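Local coordinates for monoglyceride lipase (Saccharomyces cerevisiae, PDB 4ZWN), which hydrolyses monoacylglycerols, preferring monounsaturated ones, to free fatty acids and glycerol, and also takes part in the breakdown of fatty acid ethyl esters, at residues V29-P34 / P52-T57; E39-A44 / V116-E121. The protein carries 2 engineered substitutions. One frame throughout, in Å; residues are numbered along the deposited sequence.

Interaction 1. Residues V29-P34 / P52-T57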
loop_
_atom_site.group_PDB
_atom_site.type_symbol
_atom_site.label_atom_id
_atom_site.label_comp_id
_atom_site.label_asym_id
_atom_site.label_seq_id
_atom_site.Cartn_x
_atom_site.Cartn_y
_atom_site.Cartn_z
ATOM N N VAL A 29 7.303 19.009 2.166
ATOM C CA VAL A 29 6.995 18.437 3.473
ATOM C C VAL A 29 6.922 19.549 4.516
ATOM O O VAL A 29 7.780 20.429 4.557
ATOM C CB VAL A 29 8.040 17.383 3.892
ATOM C CG1 VAL A 29 7.682 16.779 5.243
ATOM C CG2 VAL A 29 8.147 16.298 2.834
ATOM N N GLN A 30 5.884 19.510 5.347
ATOM C CA GLN A 30 5.637 20.574 6.312
ATOM C C GLN A 30 6.177 20.244 7.700
ATOM O O GLN A 30 6.426 21.142 8.503
ATOM C CB GLN A 30 4.140 20.869 6.392
ATOM C CG GLN A 30 3.514 21.150 5.042
ATOM C CD GLN A 30 2.016 21.326 5.125
ATOM O OE1 GLN A 30 1.495 21.829 6.121
ATOM N NE2 GLN A 30 1.313 20.906 4.080
ATOM N N THR A 31 6.354 18.956 7.981
ATOM C CA THR A 31 6.909 18.536 9.262
ATOM C C THR A 31 8.341 18.044 9.096
ATOM O O THR A 31 8.908 18.101 8.004
ATOM C CB THR A 31 6.063 17.427 9.918
ATOM O OG1 THR A 31 6.082 16.253 9.097
ATOM C CG2 THR A 31 4.632 17.890 10.106
ATOM N N THR A 32 8.922 17.561 10.189
ATOM C CA THR A 32 10.299 17.089 10.184
ATOM C C THR A 32 10.395 15.653 9.677
ATOM O O THR A 32 9.853 14.730 10.286
ATOM C CB THR A 32 10.921 17.170 11.590
ATOM O OG1 THR A 32 10.822 18.514 12.080
ATOM C CG2 THR A 32 12.383 16.748 11.553
ATOM N N VAL A 33 11.092 15.472 8.560
ATOM C CA VAL A 33 11.276 14.150 7.975
ATOM C C VAL A 33 12.127 13.266 8.882
ATOM O O VAL A 33 13.243 13.634 9.244
ATOM C CB VAL A 33 11.925 14.239 6.581
ATOM C CG1 VAL A 33 12.159 12.848 6.011
ATOM C CG2 VAL A 33 11.052 15.066 5.644
ATOM N N PRO A 34 11.587 12.097 9.264
ATOM C CA PRO A 34 12.238 11.134 10.161
ATOM C C PRO A 34 13.518 10.535 9.586
ATOM O O PRO A 34 13.742 10.533 8.375
ATOM C CB PRO A 34 11.177 10.042 10.337
ATOM C CG PRO A 34 9.886 10.716 10.022
ATOM C CD PRO A 34 10.207 11.699 8.944
ATOM N N PRO A 52 6.500 10.644 13.563
ATOM C CA PRO A 52 5.787 11.043 14.782
ATOM C C PRO A 52 4.761 12.147 14.541
ATOM O O PRO A 52 4.865 12.886 13.562
ATOM C CB PRO A 52 6.913 11.540 15.689
ATOM C CG PRO A 52 7.923 12.092 14.738
ATOM C CD PRO A 52 7.846 11.242 13.490
ATOM N N VAL A 53 3.780 12.249 15.431
ATOM C CA VAL A 53 2.809 13.333 15.372
ATOM C C VAL A 53 3.501 14.660 15.655
ATOM O O VAL A 53 4.185 14.805 16.668
ATOM C CB VAL A 53 1.661 13.127 16.380
ATOM C CG1 VAL A 53 0.746 14.341 16.394
ATOM C CG2 VAL A 53 0.882 11.861 16.051
ATOM N N GLN A 54 3.335 15.623 14.752
ATOM C CA GLN A 54 3.958 16.936 14.908
ATOM C C GLN A 54 2.976 18.071 14.640
ATOM O O GLN A 54 3.054 18.726 13.603
ATOM C CB GLN A 54 5.156 17.074 13.967
ATOM C CG GLN A 54 6.196 15.978 14.107
ATOM C CD GLN A 54 7.274 16.062 13.045
ATOM O OE1 GLN A 54 7.747 17.147 12.706
ATOM N NE2 GLN A 54 7.662 14.911 12.507
ATOM N N ASN A 55 2.091 18.290 15.577
ATOM C CA ASN A 55 1.094 19.303 15.414
ATOM C C ASN A 55 0.969 20.197 16.618
ATOM O O ASN A 55 -0.057 20.770 16.845
ATOM C CB ASN A 55 -0.242 18.662 15.108
ATOM C CG ASN A 55 -0.756 17.877 16.254
ATOM O OD1 ASN A 55 -0.140 17.832 17.285
ATOM N ND2 ASN A 55 -1.881 17.260 16.083
ATOM N N GLY A 56 2.015 20.354 17.389
ATOM C CA GLY A 56 1.928 21.304 18.462
ATOM C C GLY A 56 1.283 20.744 19.701
ATOM O O GLY A 56 1.919 20.713 20.729
ATOM N N THR A 57 0.034 20.313 19.628
ATOM C CA THR A 57 -0.488 19.534 20.712
ATOM C C THR A 57 0.464 18.414 20.635
ATOM O O THR A 57 1.177 18.318 19.676
ATOM C CB THR A 57 -1.850 18.932 20.418
ATOM O OG1 THR A 57 -1.736 17.518 20.446
ATOM C CG2 THR A 57 -2.359 19.347 19.083
#

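Interaction 2. Residues E39-A44 / V116-E121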
loop_
_atom_site.group_PDB
_atom_site.type_symbol
_atom_site.label_atom_id
_atom_site.label_comp_id
_atom_site.label_asym_id
_atom_site.label_seq_id
_atom_site.Cartn_x
_atom_site.Cartn_y
_atom_site.Cartn_z
ATOM N N GLU A 39 16.931 -2.142 10.052
ATOM C CA GLU A 39 16.740 -3.278 10.940
ATOM C C GLU A 39 16.846 -4.582 10.170
ATOM O O GLU A 39 16.246 -4.729 9.106
ATOM C CB GLU A 39 15.385 -3.204 11.646
ATOM C CG GLU A 39 15.065 -4.436 12.452
ATOM C CD GLU A 39 13.873 -4.240 13.351
ATOM O OE1 GLU A 39 13.584 -3.078 13.707
ATOM O OE2 GLU A 39 13.226 -5.249 13.699
ATOM N N ASN A 40 17.618 -5.521 10.711
ATOM C CA ASN A 40 17.818 -6.821 10.087
ATOM C C ASN A 40 16.753 -7.835 10.497
ATOM O O ASN A 40 16.378 -7.924 11.669
ATOM C CB ASN A 40 19.206 -7.363 10.434
ATOM C CG ASN A 40 20.326 -6.581 9.770
ATOM O OD1 ASN A 40 20.126 -5.466 9.288
ATOM N ND2 ASN A 40 21.515 -7.170 9.741
ATOM N N PHE A 41 16.269 -8.595 9.520
ATOM C CA PHE A 41 15.315 -9.667 9.774
ATOM C C PHE A 41 15.312 -10.668 8.627
ATOM O O PHE A 41 15.132 -10.291 7.468
ATOM C CB PHE A 41 13.903 -9.107 9.983
ATOM C CG PHE A 41 12.844 -10.167 10.119
ATOM C CD1 PHE A 41 12.650 -10.818 11.327
ATOM C CD2 PHE A 41 12.037 -10.504 9.044
ATOM C CE1 PHE A 41 11.675 -11.794 11.461
ATOM C CE2 PHE A 41 11.058 -11.481 9.170
ATOM C CZ PHE A 41 10.878 -12.126 10.381
ATOM N N ASP A 42 15.518 -11.937 8.969
ATOM C CA ASP A 42 15.456 -13.048 8.021
ATOM C C ASP A 42 16.280 -12.792 6.762
ATOM O O ASP A 42 15.798 -12.964 5.645
ATOM C CB ASP A 42 14.002 -13.341 7.648
ATOM C CG ASP A 42 13.829 -14.700 7.000
ATOM O OD1 ASP A 42 14.681 -15.582 7.236
ATOM O OD2 ASP A 42 12.843 -14.886 6.255
ATOM N N GLY A 43 17.522 -12.362 6.955
ATOM C CA GLY A 43 18.461 -12.218 5.858
ATOM C C GLY A 43 18.264 -10.987 4.994
ATOM O O GLY A 43 18.649 -10.977 3.825
ATOM N N ALA A 44 17.666 -9.946 5.561
ATOM C CA ALA A 44 17.487 -8.698 4.827
ATOM C C ALA A 44 17.609 -7.486 5.747
ATOM O O ALA A 44 17.182 -7.524 6.902
ATOM C CB ALA A 44 16.145 -8.693 4.115
ATOM N N VAL A 116 6.760 -12.052 1.988
ATOM C CA VAL A 116 5.895 -10.880 1.988
ATOM C C VAL A 116 5.136 -10.764 3.309
ATOM O O VAL A 116 5.133 -9.710 3.945
ATOM C CB VAL A 116 4.895 -10.920 0.811
ATOM C CG1 VAL A 116 3.750 -9.943 1.042
ATOM C CG2 VAL A 116 5.606 -10.617 -0.501
ATOM N N PHE A 117 4.522 -11.863 3.735
ATOM C CA PHE A 117 3.717 -11.842 4.946
ATOM C C PHE A 117 4.542 -12.076 6.203
ATOM O O PHE A 117 4.240 -11.514 7.253
ATOM C CB PHE A 117 2.589 -12.866 4.844
ATOM C CG PHE A 117 1.443 -12.399 3.996
ATOM C CD1 PHE A 117 0.453 -11.591 4.532
ATOM C CD2 PHE A 117 1.369 -12.738 2.657
ATOM C CE1 PHE A 117 -0.596 -11.144 3.753
ATOM C CE2 PHE A 117 0.321 -12.295 1.872
ATOM C CZ PHE A 117 -0.663 -11.497 2.421
ATOM N N ASN A 118 5.587 -12.889 6.096
ATOM C CA ASN A 118 6.462 -13.133 7.237
ATOM C C ASN A 118 7.171 -11.857 7.675
ATOM O O ASN A 118 7.291 -11.586 8.871
ATOM C CB ASN A 118 7.492 -14.212 6.915
ATOM C CG ASN A 118 8.264 -14.661 8.142
ATOM O OD1 ASN A 118 7.675 -14.971 9.178
ATOM N ND2 ASN A 118 9.586 -14.685 8.036
ATOM N N ASP A 119 7.641 -11.076 6.705
ATOM C CA ASP A 119 8.242 -9.781 7.000
ATOM C C ASP A 119 7.200 -8.847 7.594
ATOM O O ASP A 119 7.488 -8.088 8.516
ATOM C CB ASP A 119 8.847 -9.148 5.745
ATOM C CG ASP A 119 10.008 -9.946 5.185
ATOM O OD1 ASP A 119 10.618 -10.733 5.939
ATOM O OD2 ASP A 119 10.312 -9.780 3.986
ATOM N N LEU A 120 5.987 -8.913 7.055
ATOM C CA LEU A 120 4.898 -8.060 7.512
ATOM C C LEU A 120 4.551 -8.342 8.971
ATOM O O LEU A 120 4.378 -7.413 9.758
ATOM C CB LEU A 120 3.660 -8.245 6.630
ATOM C CG LEU A 120 2.450 -7.367 6.966
ATOM C CD1 LEU A 120 2.839 -5.895 7.003
ATOM C CD2 LEU A 120 1.335 -7.594 5.962
ATOM N N GLU A 121 4.461 -9.621 9.330
ATOM C CA GLU A 121 4.144 -10.003 10.704
ATOM C C GLU A 121 5.174 -9.451 11.681
ATOM O O GLU A 121 4.835 -9.066 12.800
ATOM C CB GLU A 121 4.058 -11.527 10.845
ATOM C CG GLU A 121 2.940 -12.188 10.047
ATOM C CD GLU A 121 1.557 -11.966 10.640
ATOM O OE1 GLU A 121 1.433 -11.224 11.637
ATOM O OE2 GLU A 121 0.589 -12.546 10.107
#

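Interaction 1. Residues V29-P34 / P52-T57
Gln54 reaches across to Thr31 and Thr32, its CB and its amide doing the touching, and joins two loops at the protein surface. Gln54 CB starts beside the methyl of Thr31, 4.0 Å from Thr31 CG2. CG lies anti to the carbonyl carbon (chi1 -55°), and the extended chain beyond it carries the amide to the backbone of the other loop. Gln54 CD lies 3.6 Å from Thr31 CB. At the tip, Gln54 OE1 accepts the Thr32 N-H at 2.8 Å (N-H...O 166°), the donor standing somewhat off the plane of the amide carbonyl, and it also rests against Thr31 CB. Gln54 NE2 donates to Thr32 O at 3.1 Å, almost straight at 176°; this bond lies in the amide plane and uses a carbonyl lone pair. The contact also has a small apolar part, Pro34 CG to Pro52 CD at 4.1 Å. Thr31 OG1 turns instead to Asp82 and Trp51. With an alanine in place of Gln54, Thr32 N and O would probably both lose these partners and the two loops their polar link. Because one amide answers both the N-H and C=O of Thr32, the pattern fixes which end is oxygen.

Interaction 2. Residues E39-A44 / V116-E121
Asp119 OD1 sits in the plane of the Phe41 ring at its edge, 3.3 Å from Phe41 CE2 and close to CD2, while also taking a hydrogen bond from outside the segments. The contact places the tight turn of the N-terminal beta-hairpin of this alpha/beta-hydrolase against helix 113-134. Positive phi at both Asp42 and Gly43, with Phe41 N bonded to Ala44 O at 3.0 Å, fits a type I' turn. Phe41 CG stands anti to the backbone N (chi1 174°), which brings the CE2-CZ side of the ring up to Asp119 and Asn118; the ring also stacks with His122. Lying near the ring plane, OD1 meets the positively polarised C-H rim; the carboxylate itself is turned 80° from the ring. Asp119 OD2 forms a salt bridge with Arg97, which also donates to Asp42 O, linking the helix to the turn. That positive charge probably offsets the approach of Asp42 OD2, 4.7 Å from Asp119 OD1. No hydrogen bond joins the segments directly. Asn118 approaches the ring obliquely, its amide plane 44° from that of the ring, and its ND2 stands 3.7 Å from both CZ and CE2 of Phe41.

How the interactions relate
Interactions 1 and 2 lie 28 Å apart between centres, with their nearest atoms about 13 Å apart, and do not touch. Their segments alternate along the chain: 29-34, 39-44, 52-57, then 116-121. The shared element is the hairpin of strands 37-41 and 44-51, which begins the mixed sheet of the alpha/beta-hydrolase fold. Interaction 1 joins the loops leading into and out of this hairpin, next to helix 78-86; interaction 2 holds the turn at its other end against helix 113-134. The hairpin at the margin of the sheet is thus contacted at both ends, which is likely to restrain it. Both contacts lie away from the inferred catalytic triad and join parts of the fold.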